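Local coordinates for universal stress protein (Pseudomonas aeruginosa UCBPP-PA14, PDB 7MQ5) that is a putative universal stress protein of undetermined function, probably taking part in the bacterial stress response as members of its family do, at residues T206-A209 with S214-Q217; G135-A140 with S159-I164; R130-G135 with E268-V273; D147-S152 with V246-L251. One frame throughout, in Å; residues are numbered along the deposited sequence.

Contact 1. Residues T206-A209 with S214-Q217; sequences TFQA and SDEQ
The side-chain amide of Gln208 reaches off its helix to Asp215, its NE2 donating to Asp215 OD1 at 2.8 Å in a nearly straight bond (167° at the hydrogen). The carboxylate oxygen lies close to the amide plane, whereas NE2 arrives on the anti side of OD1, somewhat out of the carboxylate plane, and the two flat groups are turned 60° apart. With CG anti to the backbone N (chi1 -172°) and the chain extended beyond it, Gln208 spans the gap to a backbone whose nearest CA, that of Ser214, is 7.3 Å from its own. The same NE2 also donates to the carbonyl oxygen of Phe213, so both the backbone and a side chain of the turn hold this amide. Arg205, three residues earlier on the helix, adds a weak bond to Gln208 OE1 and a long, weak ion pair to Asp215.

Beyond the amide the turn is braced internally. Ser214 N donates to Gln217 OE1 at 2.9 Å, on a lone pair in the carbonyl plane, and Gln217 N returns a weak bond of 3.1 Å to Ser214 OG. This exchange has the pattern of a capping box, although 215-217 have only helical backbone angles without forming a regular helix. It is a surface helix-to-strand connection of the alpha/beta fold, tying the C-terminal end of helix 193-211 to the turn that follows.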
loop_
_atom_site.group_PDB
_atom_site.type_symbol
_atom_site.label_atom_id
_atom_site.label_comp_id
_atom_site.label_asym_id
_atom_site.label_seq_id
_atom_site.Cartn_x
_atom_site.Cartn_y
_atom_site.Cartn_z
ATOM N N THR A 206 15.463 -18.100 11.215
ATOM C CA THR A 206 14.504 -17.766 12.298
ATOM C C THR A 206 13.258 -17.118 11.684
ATOM O O THR A 206 12.130 -17.489 12.080
ATOM C CB THR A 206 15.158 -16.862 13.343
ATOM O OG1 THR A 206 16.184 -17.646 13.949
ATOM C CG2 THR A 206 14.186 -16.372 14.392
ATOM N N PHE A 207 13.460 -16.179 10.756
ATOM C CA PHE A 207 12.327 -15.506 10.077
ATOM C C PHE A 207 11.436 -16.535 9.377
ATOM O O PHE A 207 10.204 -16.466 9.497
ATOM C CB PHE A 207 12.871 -14.488 9.074
ATOM C CG PHE A 207 11.812 -13.768 8.284
ATOM C CD1 PHE A 207 11.274 -12.582 8.750
ATOM C CD2 PHE A 207 11.364 -14.273 7.075
ATOM C CE1 PHE A 207 10.311 -11.910 8.014
ATOM C CE2 PHE A 207 10.396 -13.605 6.343
ATOM C CZ PHE A 207 9.863 -12.433 6.823
ATOM N N GLN A 208 12.055 -17.512 8.722
ATOM C CA GLN A 208 11.304 -18.538 7.961
ATOM C C GLN A 208 10.438 -19.389 8.902
ATOM O O GLN A 208 9.291 -19.704 8.530
ATOM C CB GLN A 208 12.297 -19.367 7.154
ATOM C CG GLN A 208 11.635 -20.322 6.188
ATOM C CD GLN A 208 12.622 -20.944 5.233
ATOM O OE1 GLN A 208 13.834 -20.824 5.392
ATOM N NE2 GLN A 208 12.100 -21.625 4.229
ATOM N N ALA A 209 10.966 -19.766 10.065
ATOM C CA ALA A 209 10.176 -20.564 11.031
ATOM C C ALA A 209 9.089 -19.693 11.670
ATOM O O ALA A 209 7.932 -20.134 11.743
ATOM C CB ALA A 209 11.084 -21.150 12.082
ATOM N N SER A 214 7.875 -21.281 3.039
ATOM C CA SER A 214 8.623 -22.340 2.325
ATOM C C SER A 214 9.852 -21.704 1.678
ATOM O O SER A 214 9.880 -20.469 1.512
ATOM C CB SER A 214 7.778 -22.983 1.264
ATOM O OG SER A 214 7.535 -22.062 0.207
ATOM N N ASP A 215 10.807 -22.523 1.258
ATOM C CA ASP A 215 11.979 -21.984 0.528
ATOM C C ASP A 215 11.503 -21.308 -0.769
ATOM O O ASP A 215 12.081 -20.285 -1.151
ATOM C CB ASP A 215 12.974 -23.094 0.175
ATOM C CG ASP A 215 13.644 -23.778 1.356
ATOM O OD1 ASP A 215 13.604 -23.225 2.471
ATOM O OD2 ASP A 215 14.208 -24.858 1.146
ATOM N N GLU A 216 10.450 -21.869 -1.383
ATOM C CA GLU A 216 9.900 -21.417 -2.694
ATOM C C GLU A 216 9.181 -20.063 -2.566
ATOM O O GLU A 216 9.070 -19.361 -3.591
ATOM C CB GLU A 216 8.981 -22.505 -3.257
ATOM C CG GLU A 216 9.709 -23.775 -3.695
ATOM C CD GLU A 216 10.313 -24.667 -2.613
ATOM O OE1 GLU A 216 9.734 -24.756 -1.501
ATOM O OE2 GLU A 216 11.359 -25.300 -2.895
ATOM N N GLN A 217 8.698 -19.718 -1.370
ATOM C CA GLN A 217 8.023 -18.427 -1.075
ATOM C C GLN A 217 9.012 -17.323 -0.702
ATOM O O GLN A 217 8.666 -16.159 -0.893
ATOM C CB GLN A 217 7.089 -18.569 0.125
ATOM C CG GLN A 217 5.799 -19.294 -0.182
ATOM C CD GLN A 217 4.990 -19.394 1.083
ATOM O OE1 GLN A 217 5.386 -20.061 2.042
ATOM N NE2 GLN A 217 3.857 -18.704 1.099
#

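Contact 2. Residues G135-A140 with S159-I164; sequences GKILAA and SHAYDI
Ala139 and Ala161 meet methyl to methyl, CB to CB at 3.9 Å, where strand and helix backbones come nearest. The small side chains let the two CA atoms approach to 6.1 Å, and the short axes, 8.4 Å apart, run almost exactly antiparallel at 176°. Two residues earlier on the strand, Ile137 spreads over the helix with both of its branches. Its CG2, anti to the backbone N, lies 4.1 Å from Ala161 CB and 3.7 Å from Ala161 O. The other branch, beside the backbone N (chi1 -46°), carries CD1 to 3.8 Å from Ile164 CG2, and the two isoleucine side chains cross at about a right angle. All four residues are buried; no hydrogen bond crosses the contact, and side chain meets side chain through apolar atoms.

The far side of the helix is different in character. Tyr162 is turned from the strand and exposed, while Ser159 OG and Asp163 OD2, each in one of two conformers, accept from the backbone nitrogens of Ala3 and Met4. An apolar helix face laid antiparallel on an inner strand is as expected in the beta-alpha-beta crossover formed here by strand 136-141, helix 148-167 and strand 171-178.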
loop_
_atom_site.group_PDB
_atom_site.type_symbol
_atom_site.label_atom_id
_atom_site.label_comp_id
_atom_site.label_asym_id
_atom_site.label_seq_id
_atom_site.Cartn_x
_atom_site.Cartn_y
_atom_site.Cartn_z
ATOM N N GLY A 135 -4.045 -14.147 -7.983
ATOM C CA GLY A 135 -2.708 -13.653 -8.361
ATOM C C GLY A 135 -1.634 -13.940 -7.326
ATOM O O GLY A 135 -1.816 -14.827 -6.470
ATOM N N LYS A 136 -0.535 -13.202 -7.414
ATOM C CA LYS A 136 0.601 -13.335 -6.469
ATOM C C LYS A 136 0.786 -12.017 -5.717
ATOM O O LYS A 136 0.811 -10.942 -6.348
ATOM C CB LYS A 136 1.868 -13.758 -7.211
ATOM C CG LYS A 136 1.737 -15.120 -7.879
ATOM C CD LYS A 136 3.024 -15.645 -8.454
ATOM C CE LYS A 136 2.840 -16.978 -9.153
ATOM N NZ LYS A 136 4.075 -17.419 -9.840
ATOM N N ILE A 137 0.897 -12.120 -4.402
ATOM C CA ILE A 137 1.097 -10.969 -3.485
ATOM C C ILE A 137 2.550 -11.020 -3.015
ATOM O O ILE A 137 2.970 -12.073 -2.519
ATOM C CB ILE A 137 0.128 -11.057 -2.291
ATOM C CG1 ILE A 137 -1.304 -11.399 -2.723
ATOM C CG2 ILE A 137 0.208 -9.789 -1.439
ATOM C CD1 ILE A 137 -1.900 -10.468 -3.753
ATOM N N LEU A 138 3.264 -9.909 -3.153
ATOM C CA LEU A 138 4.689 -9.854 -2.778
ATOM C C LEU A 138 4.882 -8.921 -1.584
ATOM O O LEU A 138 4.455 -7.778 -1.651
ATOM C CB LEU A 138 5.509 -9.362 -3.971
ATOM C CG LEU A 138 7.010 -9.252 -3.727
ATOM C CD1 LEU A 138 7.626 -10.607 -3.384
ATOM C CD2 LEU A 138 7.666 -8.639 -4.948
ATOM N N ALA A 139 5.507 -9.422 -0.527
ATOM C CA ALA A 139 5.874 -8.604 0.651
ATOM C C ALA A 139 7.371 -8.303 0.578
ATOM O O ALA A 139 8.149 -9.244 0.372
ATOM C CB ALA A 139 5.532 -9.343 1.921
ATOM N N ALA A 140 7.773 -7.047 0.777
ATOM C CA ALA A 140 9.198 -6.659 0.755
ATOM C C ALA A 140 9.678 -6.393 2.184
ATOM O O ALA A 140 9.120 -5.522 2.856
ATOM C CB ALA A 140 9.403 -5.446 -0.120
ATOM N N SER A 159 1.527 -9.038 7.914
ATOM C CA SER A 159 0.102 -9.201 8.295
ATOM C C SER A 159 -0.803 -8.713 7.158
ATOM O O SER A 159 -1.806 -9.358 6.839
ATOM C CB SER A 159 -0.185 -8.465 9.572
ATOM O OG SER A 159 -1.520 -8.684 9.977
ATOM N N HIS A 160 -0.459 -7.566 6.579
ATOM C CA HIS A 160 -1.318 -7.014 5.502
ATOM C C HIS A 160 -1.204 -7.882 4.245
ATOM O O HIS A 160 -2.236 -8.191 3.633
ATOM C CB HIS A 160 -0.966 -5.556 5.178
ATOM C CG HIS A 160 -1.406 -4.546 6.196
ATOM N ND1 HIS A 160 -0.694 -4.298 7.360
ATOM C CD2 HIS A 160 -2.474 -3.717 6.234
ATOM C CE1 HIS A 160 -1.296 -3.346 8.052
ATOM N NE2 HIS A 160 -2.374 -2.965 7.374
ATOM N N ALA A 161 0.016 -8.300 3.894
ATOM C CA ALA A 161 0.189 -9.114 2.667
ATOM C C ALA A 161 -0.532 -10.461 2.781
ATOM O O ALA A 161 -1.173 -10.889 1.815
ATOM C CB ALA A 161 1.653 -9.303 2.383
ATOM N N TYR A 162 -0.466 -11.082 3.962
ATOM C CA TYR A 162 -1.150 -12.374 4.219
ATOM C C TYR A 162 -2.669 -12.173 4.183
ATOM O O TYR A 162 -3.357 -12.994 3.568
ATOM C CB TYR A 162 -0.641 -12.946 5.544
ATOM C CG TYR A 162 -1.312 -14.205 6.033
ATOM C CD1 TYR A 162 -1.677 -15.224 5.165
ATOM C CD2 TYR A 162 -1.459 -14.432 7.391
ATOM C CE1 TYR A 162 -2.244 -16.400 5.630
ATOM C CE2 TYR A 162 -2.013 -15.605 7.875
ATOM C CZ TYR A 162 -2.407 -16.595 6.991
ATOM O OH TYR A 162 -2.951 -17.758 7.451
ATOM N N ASP A 163 -3.185 -11.105 4.788
ATOM C CA ASP A 163 -4.658 -10.902 4.742
ATOM C C ASP A 163 -5.099 -10.691 3.291
ATOM O O ASP A 163 -6.168 -11.185 2.903
ATOM C CB ASP A 163 -5.084 -9.713 5.590
ATOM C CG ASP A 163 -4.844 -9.897 7.071
ATOM O OD1 ASP A 163 -4.686 -11.059 7.511
ATOM O OD2 ASP A 163 -4.809 -8.874 7.771
ATOM N N ILE A 164 -4.291 -9.990 2.505
ATOM C CA ILE A 164 -4.670 -9.746 1.084
ATOM C C ILE A 164 -4.649 -11.085 0.335
ATOM O O ILE A 164 -5.577 -11.362 -0.438
ATOM C CB ILE A 164 -3.742 -8.694 0.450
ATOM C CG1 ILE A 164 -4.051 -7.306 1.010
ATOM C CG2 ILE A 164 -3.859 -8.715 -1.060
ATOM C CD1 ILE A 164 -3.054 -6.249 0.653
#

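Contact 3. Residues R130-G135 with E268-V273; sequences RPWTGG and ESDVLV
Arg130 sends its guanidinium towards Glu268 and Ser269, and a bend at chi3 (-76°) turns the group across the start of that segment. NH2 stays 4.1 Å from Glu268 O, which lies near the guanidinium plane, and a water spans the gap: it accepts a weak bond from Arg130 NH2 at 3.0 Å and donates to Glu268 O at 3.3 Å. The stronger holds on Arg130 come from elsewhere, with NH1 in a salt bridge to Asp237 and NH2 bonded to Ala238 O.

Two residues on, Trp132 makes the direct polar link, NE1 donating to Asp270 OD2 at 2.9 Å. The oxygen sits at the ring edge, close to its plane, yet the donor reaches OD2 from above the carboxylate plane, the ring and carboxylate planes being 63° apart. Asp270 is buried and much in demand: OD2 also forms a salt bridge with Arg26, and OD1 accepts from the backbone nitrogens of Lys127 and Thr128. So many donors would be expected to stabilise its negative charge.

From Trp132 the chain folds into a type II beta turn closed by Gly135 N on Trp132 O at 2.9 Å, with Gly134 at positive phi. The indole packs on Leu29 and Ile30 of helix 22-34, on Ile164 of helix 148-167, and on Leu124 and Val240 of strands 123-126 and 240-244.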
loop_
_atom_site.group_PDB
_atom_site.type_symbol
_atom_site.label_atom_id
_atom_site.label_comp_id
_atom_site.label_asym_id
_atom_site.label_seq_id
_atom_site.Cartn_x
_atom_site.Cartn_y
_atom_site.Cartn_z
ATOM N N ARG A 130 -5.227 -5.621 -13.679
ATOM C CA ARG A 130 -5.379 -7.080 -13.464
ATOM C C ARG A 130 -6.158 -7.336 -12.178
ATOM O O ARG A 130 -5.938 -6.665 -11.175
ATOM C CB ARG A 130 -4.011 -7.748 -13.372
ATOM C CG ARG A 130 -3.239 -7.773 -14.680
ATOM C CD ARG A 130 -1.884 -8.393 -14.415
ATOM N NE ARG A 130 -0.995 -7.455 -13.736
ATOM C CZ ARG A 130 -0.087 -7.785 -12.817
ATOM N NH1 ARG A 130 -0.005 -9.025 -12.372
ATOM N NH2 ARG A 130 0.688 -6.853 -12.297
ATOM N N PRO A 131 -7.073 -8.330 -12.151
ATOM C CA PRO A 131 -7.768 -8.661 -10.911
ATOM C C PRO A 131 -6.791 -9.232 -9.871
ATOM O O PRO A 131 -5.814 -9.857 -10.222
ATOM C CB PRO A 131 -8.789 -9.727 -11.345
ATOM C CG PRO A 131 -8.196 -10.319 -12.602
ATOM C CD PRO A 131 -7.496 -9.163 -13.286
ATOM N N TRP A 132 -7.078 -9.010 -8.597
ATOM C CA TRP A 132 -6.241 -9.634 -7.541
ATOM C C TRP A 132 -6.496 -11.137 -7.436
ATOM O O TRP A 132 -5.565 -11.855 -7.082
ATOM C CB TRP A 132 -6.568 -9.008 -6.196
ATOM C CG TRP A 132 -5.980 -7.656 -5.980
ATOM C CD1 TRP A 132 -5.398 -6.828 -6.897
ATOM C CD2 TRP A 132 -6.021 -6.931 -4.747
ATOM N NE1 TRP A 132 -5.013 -5.663 -6.292
ATOM C CE2 TRP A 132 -5.408 -5.684 -4.984
ATOM C CE3 TRP A 132 -6.522 -7.210 -3.471
ATOM C CZ2 TRP A 132 -5.258 -4.729 -3.979
ATOM C CZ3 TRP A 132 -6.365 -6.271 -2.478
ATOM C CH2 TRP A 132 -5.751 -5.047 -2.736
ATOM N N THR A 133 -7.744 -11.556 -7.658
ATOM C CA THR A 133 -8.147 -12.957 -7.397
ATOM C C THR A 133 -7.226 -13.919 -8.142
ATOM O O THR A 133 -7.038 -13.784 -9.376
ATOM C CB THR A 133 -9.634 -13.157 -7.693
ATOM O OG1 THR A 133 -10.348 -12.299 -6.804
ATOM C CG2 THR A 133 -10.099 -14.583 -7.503
ATOM N N GLY A 134 -6.662 -14.854 -7.385
ATOM C CA GLY A 134 -5.786 -15.886 -7.958
ATOM C C GLY A 134 -4.384 -15.401 -8.280
ATOM O O GLY A 134 -3.605 -16.220 -8.792
ATOM N N GLY A 135 -4.045 -14.147 -7.983
ATOM C CA GLY A 135 -2.708 -13.653 -8.361
ATOM C C GLY A 135 -1.634 -13.940 -7.326
ATOM O O GLY A 135 -1.816 -14.827 -6.470
ATOM N N GLU A 268 4.902 -2.223 -11.486
ATOM C CA GLU A 268 3.695 -2.284 -12.345
ATOM C C GLU A 268 2.543 -2.902 -11.545
ATOM O O GLU A 268 1.407 -2.835 -12.015
ATOM C CB GLU A 268 4.004 -3.060 -13.623
ATOM C CG GLU A 268 5.068 -2.380 -14.478
ATOM C CD GLU A 268 5.398 -3.029 -15.812
ATOM O OE1 GLU A 268 5.306 -4.265 -15.919
ATOM O OE2 GLU A 268 5.722 -2.280 -16.756
ATOM N N SER A 269 2.837 -3.494 -10.394
ATOM C CA SER A 269 1.812 -4.032 -9.477
ATOM C C SER A 269 1.142 -2.875 -8.733
ATOM O O SER A 269 1.704 -1.781 -8.677
ATOM C CB SER A 269 2.448 -4.967 -8.450
ATOM O OG SER A 269 3.310 -4.239 -7.567
ATOM N N ASP A 270 -0.031 -3.140 -8.179
ATOM C CA ASP A 270 -0.553 -2.221 -7.151
ATOM C C ASP A 270 0.489 -2.179 -6.023
ATOM O O ASP A 270 1.267 -3.153 -5.864
ATOM C CB ASP A 270 -1.879 -2.703 -6.567
ATOM C CG ASP A 270 -3.076 -2.637 -7.494
ATOM O OD1 ASP A 270 -2.927 -2.232 -8.667
ATOM O OD2 ASP A 270 -4.169 -2.986 -7.013
ATOM N N VAL A 271 0.496 -1.110 -5.244
ATOM C CA VAL A 271 1.461 -0.998 -4.125
ATOM C C VAL A 271 0.711 -0.563 -2.867
ATOM O O VAL A 271 0.020 0.474 -2.888
ATOM C CB VAL A 271 2.625 -0.034 -4.441
ATOM C CG1 VAL A 271 3.725 -0.133 -3.384
ATOM C CG2 VAL A 271 3.218 -0.271 -5.823
ATOM N N LEU A 272 0.849 -1.351 -1.806
ATOM C CA LEU A 272 0.335 -0.974 -0.474
ATOM C C LEU A 272 1.517 -0.417 0.310
ATOM O O LEU A 272 2.503 -1.158 0.522
ATOM C CB LEU A 272 -0.281 -2.180 0.231
ATOM C CG LEU A 272 -0.809 -1.890 1.629
ATOM C CD1 LEU A 272 -1.932 -0.874 1.600
ATOM C CD2 LEU A 272 -1.253 -3.155 2.334
ATOM N N VAL A 273 1.429 0.847 0.688
ATOM C CA VAL A 273 2.533 1.561 1.376
ATOM C C VAL A 273 2.205 1.710 2.861
ATOM O O VAL A 273 1.207 2.367 3.207
ATOM C CB VAL A 273 2.753 2.927 0.711
ATOM C CG1 VAL A 273 3.882 3.676 1.394
ATOM C CG2 VAL A 273 3.014 2.778 -0.780
HETATM O O HOH W 1 1.009 -4.871 -14.531
#

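Contact 4. Residues D147-S152 with V246-L251; sequences DGEHRS and VARTGL
Glu149 and Arg248 approach with their side chains at about a right angle, and the guanidinium takes the carboxylate side-on, through NE and NH1. Both chains run extended, Glu149 beyond CG and Arg248 from CG to NE. Arg248 NH1 donates to Glu149 OE2 at 2.9 Å, and NE to OE1 at 3.2 Å in a fairly straight bond (165° at the hydrogen). Both oxygens lie near the guanidinium plane, but the carboxylate is tilted 39° against it; NE meets OE1 on the syn side, well out of the carboxylate plane, and NH1 comes to OE2 from above that plane. The bridge is that of one of two Glu149 conformers.

Beside the ion pair, Ala247 CB lies against the imidazole of His150, 3.5 Å from CE1, oblique to the ring. From the end of strand 240-244 the sequence recalls the G-2X-G-9X-G(S/T) motif of ATP-binding relatives but has Ala247 at the second glycine and asparagine at the closing Ser/Thr, so nucleotide binding cannot be inferred.

Asp147, the N-cap, accepts through OD1 from both His150 N at 2.9 Å and His150 ND1 at 3.1 Å; the acceptor lies in the ring plane, while ND1 stands above the carboxylate. This places His150 NE2 on the side of the loop, 2.9 Å from a water that accepts from Ala247 N. A second water lies between Glu149 OE1 and Ala247 O.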
loop_
_atom_site.group_PDB
_atom_site.type_symbol
_atom_site.label_atom_id
_atom_site.label_comp_id
_atom_site.label_asym_id
_atom_site.label_seq_id
_atom_site.Cartn_x
_atom_site.Cartn_y
_atom_site.Cartn_z
ATOM N N ASP A 147 15.808 -5.120 14.717
ATOM C CA ASP A 147 15.667 -4.182 15.867
ATOM C C ASP A 147 14.164 -3.957 16.067
ATOM O O ASP A 147 13.390 -4.360 15.179
ATOM C CB ASP A 147 16.501 -2.905 15.703
ATOM C CG ASP A 147 16.008 -1.898 14.676
ATOM O OD1 ASP A 147 14.816 -1.957 14.300
ATOM O OD2 ASP A 147 16.827 -1.038 14.267
ATOM N N GLY A 148 13.768 -3.381 17.199
ATOM C CA GLY A 148 12.337 -3.207 17.519
ATOM C C GLY A 148 11.550 -2.550 16.398
ATOM O O GLY A 148 10.417 -3.003 16.103
ATOM N N GLU A 149 12.136 -1.532 15.766
ATOM C CA GLU A 149 11.440 -0.768 14.696
ATOM C C GLU A 149 11.253 -1.635 13.442
ATOM O O GLU A 149 10.143 -1.610 12.856
ATOM C CB GLU A 149 12.214 0.516 14.407
ATOM C CG GLU A 149 12.398 1.359 15.656
ATOM C CD GLU A 149 12.928 2.768 15.464
ATOM O OE1 GLU A 149 13.001 3.230 14.305
ATOM O OE2 GLU A 149 13.259 3.405 16.484
ATOM N N HIS A 150 12.281 -2.383 13.033
ATOM C CA HIS A 150 12.124 -3.232 11.821
ATOM C C HIS A 150 11.229 -4.433 12.150
ATOM O O HIS A 150 10.428 -4.813 11.287
ATOM C CB HIS A 150 13.481 -3.607 11.216
ATOM C CG HIS A 150 14.153 -2.463 10.535
ATOM N ND1 HIS A 150 14.893 -1.529 11.224
ATOM C CD2 HIS A 150 14.178 -2.088 9.238
ATOM C CE1 HIS A 150 15.363 -0.631 10.377
ATOM N NE2 HIS A 150 14.938 -0.952 9.152
ATOM N N ARG A 151 11.325 -4.995 13.359
ATOM C CA ARG A 151 10.450 -6.151 13.701
ATOM C C ARG A 151 8.977 -5.749 13.551
ATOM O O ARG A 151 8.214 -6.506 12.941
ATOM C CB ARG A 151 10.702 -6.678 15.122
ATOM C CG ARG A 151 12.008 -7.439 15.289
ATOM C CD ARG A 151 12.042 -8.270 16.565
ATOM N NE ARG A 151 11.728 -7.505 17.770
ATOM C CZ ARG A 151 12.610 -6.853 18.531
ATOM N NH1 ARG A 151 13.899 -6.846 18.230
ATOM N NH2 ARG A 151 12.188 -6.201 19.602
ATOM N N SER A 152 8.615 -4.584 14.089
ATOM C CA SER A 152 7.223 -4.072 14.037
ATOM C C SER A 152 6.800 -3.826 12.585
ATOM O O SER A 152 5.720 -4.288 12.193
ATOM C CB SER A 152 7.093 -2.811 14.853
ATOM O OG SER A 152 5.816 -2.222 14.678
ATOM N N VAL A 246 10.999 4.043 5.165
ATOM C CA VAL A 246 12.235 3.891 5.983
ATOM C C VAL A 246 11.897 3.983 7.482
ATOM O O VAL A 246 11.006 4.750 7.879
ATOM C CB VAL A 246 13.308 4.889 5.505
ATOM C CG1 VAL A 246 12.844 6.332 5.647
ATOM C CG2 VAL A 246 14.660 4.666 6.159
ATOM N N ALA A 247 12.624 3.235 8.315
ATOM C CA ALA A 247 12.294 3.164 9.760
ATOM C C ALA A 247 12.444 4.530 10.435
ATOM O O ALA A 247 11.656 4.821 11.362
ATOM C CB ALA A 247 13.148 2.123 10.433
ATOM N N ARG A 248 13.424 5.322 9.996
ATOM C CA ARG A 248 13.659 6.672 10.567
ATOM C C ARG A 248 13.777 7.654 9.409
ATOM O O ARG A 248 14.393 7.301 8.387
ATOM C CB ARG A 248 14.899 6.688 11.459
ATOM C CG ARG A 248 14.743 5.791 12.672
ATOM C CD ARG A 248 15.855 5.935 13.677
ATOM N NE ARG A 248 15.543 5.155 14.868
ATOM C CZ ARG A 248 16.291 5.106 15.961
ATOM N NH1 ARG A 248 15.901 4.370 16.987
ATOM N NH2 ARG A 248 17.417 5.794 16.033
ATOM N N THR A 249 13.230 8.850 9.590
ATOM C CA THR A 249 13.230 9.827 8.476
ATOM C C THR A 249 14.647 10.271 8.114
ATOM O O THR A 249 15.553 10.260 8.981
ATOM C CB THR A 249 12.399 11.070 8.809
ATOM O OG1 THR A 249 12.321 11.883 7.634
ATOM C CG2 THR A 249 12.969 11.856 9.969
ATOM N N GLY A 250 14.816 10.603 6.841
ATOM C CA GLY A 250 16.052 11.242 6.371
ATOM C C GLY A 250 15.991 12.742 6.627
ATOM O O GLY A 250 14.994 13.222 7.222
ATOM N N LEU A 251 17.020 13.465 6.200
ATOM C CA LEU A 251 17.100 14.933 6.439
ATOM C C LEU A 251 15.929 15.679 5.795
ATOM O O LEU A 251 15.419 15.252 4.764
ATOM C CB LEU A 251 18.405 15.481 5.847
ATOM C CG LEU A 251 19.708 14.885 6.375
ATOM C CD1 LEU A 251 20.906 15.559 5.716
ATOM C CD2 LEU A 251 19.800 15.017 7.882
HETATM O O HOH W 2 10.519 3.432 13.466
HETATM O O HOH W 3 14.456 1.081 7.189
#

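From the N terminus, contact 3 opens first, at 130-135, and closes last, at 268-273, so the other three all fall within its long loop. Contact 2 begins at Gly135, which it shares with contact 3, and closes early at 159-164. Before it does, contact 4 opens on the same helix 148-167 and stays open until 246-251; contacts 2 and 4 therefore cross. Contact 1 closes a short local turn inside contact 4. Contacts 2 and 3 touch where Ile164 meets Trp132 and where His160 and Ile164 meet Leu272, setting helix 148-167 against the loop before strand 136-141 and against strand 270-274; contacts 1 and 4 lie at the surface, their centres about 23 Å apart.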